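Local coordinates for methyl-coenzyme M reductase I beta subunit (Methanosarcina barkeri, PDB 1E6Y), which forms part of the nickel enzyme that reduces methyl-coenzyme M with coenzyme B, releasing methane and the mixed heterodisulfide in the last step of methanogenesis, at residues 247-261 against 304-316. Residues are numbered along the deposited sequence; the frame is centred on the assembly and turned at random.
Sequences LLYDIVKENGKDGTI and AVGTLAATLVNCG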
loop_
_atom_site.group_PDB
_atom_site.type_symbol
_atom_site.label_atom_id
_atom_site.label_comp_id
_atom_site.label_asym_id
_atom_site.label_seq_id
_atom_site.Cartn_x
_atom_site.Cartn_y
_atom_site.Cartn_z
ATOM N N LEU E 247 -9.101 4.362 -43.637
ATOM C CA LEU E 247 -7.646 4.284 -43.743
ATOM C C LEU E 247 -7.113 3.007 -43.101
ATOM O O LEU E 247 -6.369 2.255 -43.732
ATOM C CB LEU E 247 -7.000 5.508 -43.089
ATOM C CG LEU E 247 -5.497 5.684 -43.311
ATOM C CD1 LEU E 247 -5.212 5.850 -44.797
ATOM C CD2 LEU E 247 -4.991 6.891 -42.530
ATOM N N LEU E 248 -7.554 2.736 -41.876
ATOM C CA LEU E 248 -7.158 1.529 -41.158
ATOM C C LEU E 248 -7.537 0.276 -41.941
ATOM O O LEU E 248 -6.690 -0.575 -42.207
ATOM C CB LEU E 248 -7.819 1.492 -39.774
ATOM C CG LEU E 248 -7.681 0.193 -38.969
ATOM C CD1 LEU E 248 -6.224 -0.042 -38.585
ATOM C CD2 LEU E 248 -8.552 0.274 -37.732
ATOM N N TYR E 249 -8.799 0.201 -42.353
ATOM C CA TYR E 249 -9.304 -0.940 -43.107
ATOM C C TYR E 249 -8.547 -1.143 -44.421
ATOM O O TYR E 249 -8.192 -2.271 -44.770
ATOM C CB TYR E 249 -10.799 -0.760 -43.391
ATOM C CG TYR E 249 -11.413 -1.909 -44.156
ATOM C CD1 TYR E 249 -11.932 -3.016 -43.489
ATOM C CD2 TYR E 249 -11.425 -1.914 -45.551
ATOM C CE1 TYR E 249 -12.444 -4.102 -44.190
ATOM C CE2 TYR E 249 -11.931 -2.993 -46.260
ATOM C CZ TYR E 249 -12.440 -4.085 -45.576
ATOM O OH TYR E 249 -12.943 -5.156 -46.279
ATOM N N ASP E 250 -8.331 -0.056 -45.156
ATOM C CA ASP E 250 -7.683 -0.122 -46.463
ATOM C C ASP E 250 -6.219 -0.525 -46.366
ATOM O O ASP E 250 -5.729 -1.304 -47.186
ATOM C CB ASP E 250 -7.794 1.224 -47.188
ATOM C CG ASP E 250 -9.182 1.474 -47.760
ATOM O OD1 ASP E 250 -10.016 0.544 -47.785
ATOM O OD2 ASP E 250 -9.439 2.613 -48.194
ATOM N N ILE E 251 -5.522 0.003 -45.364
ATOM C CA ILE E 251 -4.117 -0.334 -45.163
ATOM C C ILE E 251 -3.970 -1.807 -44.789
ATOM O O ILE E 251 -3.111 -2.505 -45.333
ATOM C CB ILE E 251 -3.472 0.563 -44.076
ATOM C CG1 ILE E 251 -3.362 1.998 -44.604
ATOM C CG2 ILE E 251 -2.086 0.037 -43.700
ATOM C CD1 ILE E 251 -2.839 3.003 -43.591
ATOM N N VAL E 252 -4.875 -2.297 -43.945
ATOM C CA VAL E 252 -4.883 -3.708 -43.573
ATOM C C VAL E 252 -5.182 -4.583 -44.789
ATOM O O VAL E 252 -4.462 -5.549 -45.054
ATOM C CB VAL E 252 -5.925 -3.991 -42.459
ATOM C CG1 VAL E 252 -6.056 -5.491 -42.218
ATOM C CG2 VAL E 252 -5.505 -3.297 -41.173
ATOM N N LYS E 253 -6.176 -4.184 -45.577
ATOM C CA LYS E 253 -6.594 -4.979 -46.726
ATOM C C LYS E 253 -5.498 -5.114 -47.784
ATOM O O LYS E 253 -5.268 -6.204 -48.304
ATOM C CB LYS E 253 -7.856 -4.386 -47.355
ATOM C CG LYS E 253 -8.465 -5.259 -48.437
ATOM C CD LYS E 253 -9.754 -4.657 -48.959
ATOM C CE LYS E 253 -10.162 -5.277 -50.285
ATOM N NZ LYS E 253 -10.447 -6.729 -50.138
ATOM N N GLU E 254 -4.780 -4.026 -48.054
ATOM C CA GLU E 254 -3.742 -4.057 -49.080
ATOM C C GLU E 254 -2.449 -4.719 -48.608
ATOM O O GLU E 254 -1.557 -4.994 -49.412
ATOM C CB GLU E 254 -3.456 -2.646 -49.601
ATOM C CG GLU E 254 -2.730 -1.722 -48.631
ATOM C CD GLU E 254 -2.632 -0.295 -49.152
ATOM O OE1 GLU E 254 -1.943 0.525 -48.514
ATOM O OE2 GLU E 254 -3.259 0.020 -50.188
ATOM N N ASN E 255 -2.364 -4.992 -47.307
ATOM C CA ASN E 255 -1.217 -5.696 -46.736
ATOM C C ASN E 255 -1.607 -7.068 -46.184
ATOM O O ASN E 255 -0.782 -7.767 -45.602
ATOM C CB ASN E 255 -0.590 -4.861 -45.616
ATOM C CG ASN E 255 0.209 -3.685 -46.139
ATOM O OD1 ASN E 255 1.344 -3.843 -46.586
ATOM N ND2 ASN E 255 -0.364 -2.489 -46.046
ATOM N N GLY E 256 -2.862 -7.456 -46.393
ATOM C CA GLY E 256 -3.387 -8.645 -45.745
ATOM C C GLY E 256 -2.901 -9.966 -46.315
ATOM O O GLY E 256 -2.725 -10.932 -45.575
ATOM N N LYS E 257 -2.709 -10.020 -47.629
ATOM C CA LYS E 257 -2.369 -11.269 -48.302
ATOM C C LYS E 257 -0.922 -11.686 -48.055
ATOM O O LYS E 257 -0.654 -12.822 -47.663
ATOM C CB LYS E 257 -2.621 -11.142 -49.806
ATOM C CG LYS E 257 -2.389 -12.424 -50.588
ATOM C CD LYS E 257 -2.537 -12.182 -52.081
ATOM C CE LYS E 257 -2.038 -13.371 -52.890
ATOM N NZ LYS E 257 -2.725 -14.635 -52.507
ATOM N N ASP E 258 0.003 -10.754 -48.269
ATOM C CA ASP E 258 1.431 -11.056 -48.236
ATOM C C ASP E 258 2.211 -10.055 -47.387
ATOM O O ASP E 258 3.440 -10.112 -47.324
ATOM C CB ASP E 258 2.003 -11.053 -49.659
ATOM C CG ASP E 258 1.394 -12.128 -50.540
ATOM O OD1 ASP E 258 0.829 -11.782 -51.599
ATOM O OD2 ASP E 258 1.484 -13.321 -50.182
ATOM N N GLY E 259 1.494 -9.169 -46.704
ATOM C CA GLY E 259 2.128 -8.036 -46.050
ATOM C C GLY E 259 2.800 -8.335 -44.726
ATOM O O GLY E 259 2.565 -9.371 -44.104
ATOM N N THR E 260 3.641 -7.400 -44.298
ATOM C CA THR E 260 4.414 -7.527 -43.069
ATOM C C THR E 260 4.345 -6.188 -42.340
ATOM O O THR E 260 3.788 -5.221 -42.866
ATOM C CB THR E 260 5.898 -7.834 -43.380
ATOM O OG1 THR E 260 6.462 -6.746 -44.123
ATOM C CG2 THR E 260 6.030 -9.116 -44.201
ATOM N N ILE E 261 4.954 -6.113 -41.159
ATOM C CA ILE E 261 5.137 -4.834 -40.478
ATOM C C ILE E 261 5.819 -3.829 -41.413
ATOM O O ILE E 261 5.412 -2.668 -41.492
ATOM C CB ILE E 261 5.995 -4.997 -39.196
ATOM C CG1 ILE E 261 5.266 -5.897 -38.193
ATOM C CG2 ILE E 261 6.283 -3.632 -38.573
ATOM C CD1 ILE E 261 6.131 -6.354 -37.033
ATOM N N ALA E 304 -0.498 6.250 -35.585
ATOM C CA ALA E 304 -1.415 5.486 -34.743
ATOM C C ALA E 304 -2.168 4.438 -35.567
ATOM O O ALA E 304 -2.249 3.271 -35.179
ATOM C CB ALA E 304 -2.399 6.430 -34.055
ATOM N N VAL E 305 -2.666 4.850 -36.730
ATOM C CA VAL E 305 -3.342 3.935 -37.646
ATOM C C VAL E 305 -2.385 2.844 -38.114
ATOM O O VAL E 305 -2.730 1.663 -38.098
ATOM C CB VAL E 305 -3.906 4.690 -38.877
ATOM C CG1 VAL E 305 -4.389 3.704 -39.935
ATOM C CG2 VAL E 305 -5.043 5.580 -38.452
ATOM N N GLY E 306 -1.171 3.246 -38.484
ATOM C CA GLY E 306 -0.174 2.291 -38.933
ATOM C C GLY E 306 0.174 1.256 -37.880
ATOM O O GLY E 306 0.386 0.088 -38.199
ATOM N N THR E 307 0.233 1.692 -36.624
ATOM C CA THR E 307 0.529 0.809 -35.499
ATOM C C THR E 307 -0.539 -0.280 -35.359
ATOM O O THR E 307 -0.215 -1.458 -35.186
ATOM C CB THR E 307 0.621 1.614 -34.175
ATOM O OG1 THR E 307 1.672 2.584 -34.275
ATOM C CG2 THR E 307 0.902 0.690 -32.997
ATOM N N LEU E 308 -1.805 0.114 -35.457
ATOM C CA LEU E 308 -2.905 -0.842 -35.365
ATOM C C LEU E 308 -3.018 -1.692 -36.631
ATOM O O LEU E 308 -3.247 -2.900 -36.553
ATOM C CB LEU E 308 -4.226 -0.117 -35.100
ATOM C CG LEU E 308 -5.477 -0.994 -34.962
ATOM C CD1 LEU E 308 -5.276 -2.050 -33.882
ATOM C CD2 LEU E 308 -6.672 -0.116 -34.633
ATOM N N ALA E 309 -2.818 -1.070 -37.789
ATOM C CA ALA E 309 -2.849 -1.795 -39.058
ATOM C C ALA E 309 -1.782 -2.888 -39.085
ATOM O O ALA E 309 -2.068 -4.039 -39.425
ATOM C CB ALA E 309 -2.649 -0.829 -40.219
ATOM N N ALA E 310 -0.583 -2.542 -38.620
ATOM C CA ALA E 310 0.519 -3.495 -38.533
ATOM C C ALA E 310 0.195 -4.625 -37.562
ATOM O O ALA E 310 0.556 -5.773 -37.804
ATOM C CB ALA E 310 1.798 -2.785 -38.107
ATOM N N THR E 311 -0.495 -4.298 -36.468
ATOM C CA THR E 311 -0.931 -5.304 -35.498
ATOM C C THR E 311 -1.909 -6.283 -36.141
ATOM O O THR E 311 -1.751 -7.500 -36.024
ATOM C CB THR E 311 -1.611 -4.650 -34.269
ATOM O OG1 THR E 311 -0.656 -3.853 -33.555
ATOM C CG2 THR E 311 -2.168 -5.715 -33.334
ATOM N N LEU E 312 -2.899 -5.748 -36.847
ATOM C CA LEU E 312 -3.896 -6.576 -37.511
ATOM C C LEU E 312 -3.266 -7.479 -38.573
ATOM O O LEU E 312 -3.630 -8.648 -38.690
ATOM C CB LEU E 312 -4.985 -5.694 -38.133
ATOM C CG LEU E 312 -5.887 -4.968 -37.127
ATOM C CD1 LEU E 312 -6.872 -4.071 -37.856
ATOM C CD2 LEU E 312 -6.628 -5.985 -36.280
ATOM N N VAL E 313 -2.229 -6.974 -39.235
ATOM C CA VAL E 313 -1.530 -7.730 -40.271
ATOM C C VAL E 313 -0.592 -8.783 -39.676
ATOM O O VAL E 313 -0.594 -9.936 -40.112
ATOM C CB VAL E 313 -0.732 -6.782 -41.208
ATOM C CG1 VAL E 313 0.180 -7.580 -42.138
ATOM C CG2 VAL E 313 -1.695 -5.932 -42.025
ATOM N N ASN E 314 0.164 -8.399 -38.648
ATOM C CA ASN E 314 1.169 -9.288 -38.067
ATOM C C ASN E 314 0.578 -10.317 -37.104
ATOM O O ASN E 314 0.944 -11.493 -37.142
ATOM C CB ASN E 314 2.252 -8.474 -37.354
ATOM C CG ASN E 314 3.522 -9.272 -37.128
ATOM O OD1 ASN E 314 3.935 -10.065 -37.978
ATOM N ND2 ASN E 314 4.139 -9.083 -35.968
ATOM N N CYS E 315 -0.313 -9.866 -36.224
ATOM C CA CYS E 315 -1.043 -10.784 -35.354
ATOM C C CYS E 315 -2.044 -11.608 -36.153
ATOM O O CYS E 315 -2.244 -12.791 -35.875
ATOM C CB CYS E 315 -1.768 -10.014 -34.250
ATOM S SG CYS E 315 -0.658 -9.275 -33.048
ATOM N N GLY E 316 -2.635 -10.986 -37.171
ATOM C CA GLY E 316 -3.545 -11.692 -38.055
ATOM C C GLY E 316 -2.872 -12.824 -38.809
ATOM O O GLY E 316 -3.393 -13.936 -38.841
HETATM O O HOH W 1 2.245 -10.326 -41.253
HETATM O O HOH W 2 5.488 -8.821 -40.078
#
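Val-313 packs both methyls against Asn-255 and Gly-259. CG1, anti to the backbone N (chi1 170°), lies 3.6 Å from Asn-255 O and touches Gly-259 O as well, while CG2 meets Asn-255 CB at 3.9 Å. That asparagine is itself pinned, its ND2 giving a nearly straight bond of 2.8 Å to Ile-251 O and its OD1 paired with Thr-263. At the other end of the contact Leu-248 is a knob in a hole formed by Val-305, Leu-308, Ala-309 and Leu-312. Its CD1 presses on the helix backbone, 3.6 Å from Ala-309 N, and CD2 meets Leu-308 CD2. Val-305 answers by setting CG1 3.7 Å from Leu-248 CA. Further on, Ile-261 reaches back with CD1 to Asn-314 ND2, at 3.5 Å; an alanine here would probably open a gap beside that amide, whose ND2 hydrogen-bonds Thr-327 of this chain and Val-112 O of the gamma subunit. One water bridges Gly-259 O and Val-313 O. The segment axes come within 9.0 Å and cross at -38°: two helices running in broadly the same direction, with Leu-248 as a single knob in a four-residue hole, within the C-terminal helical domain, beside the gamma subunit.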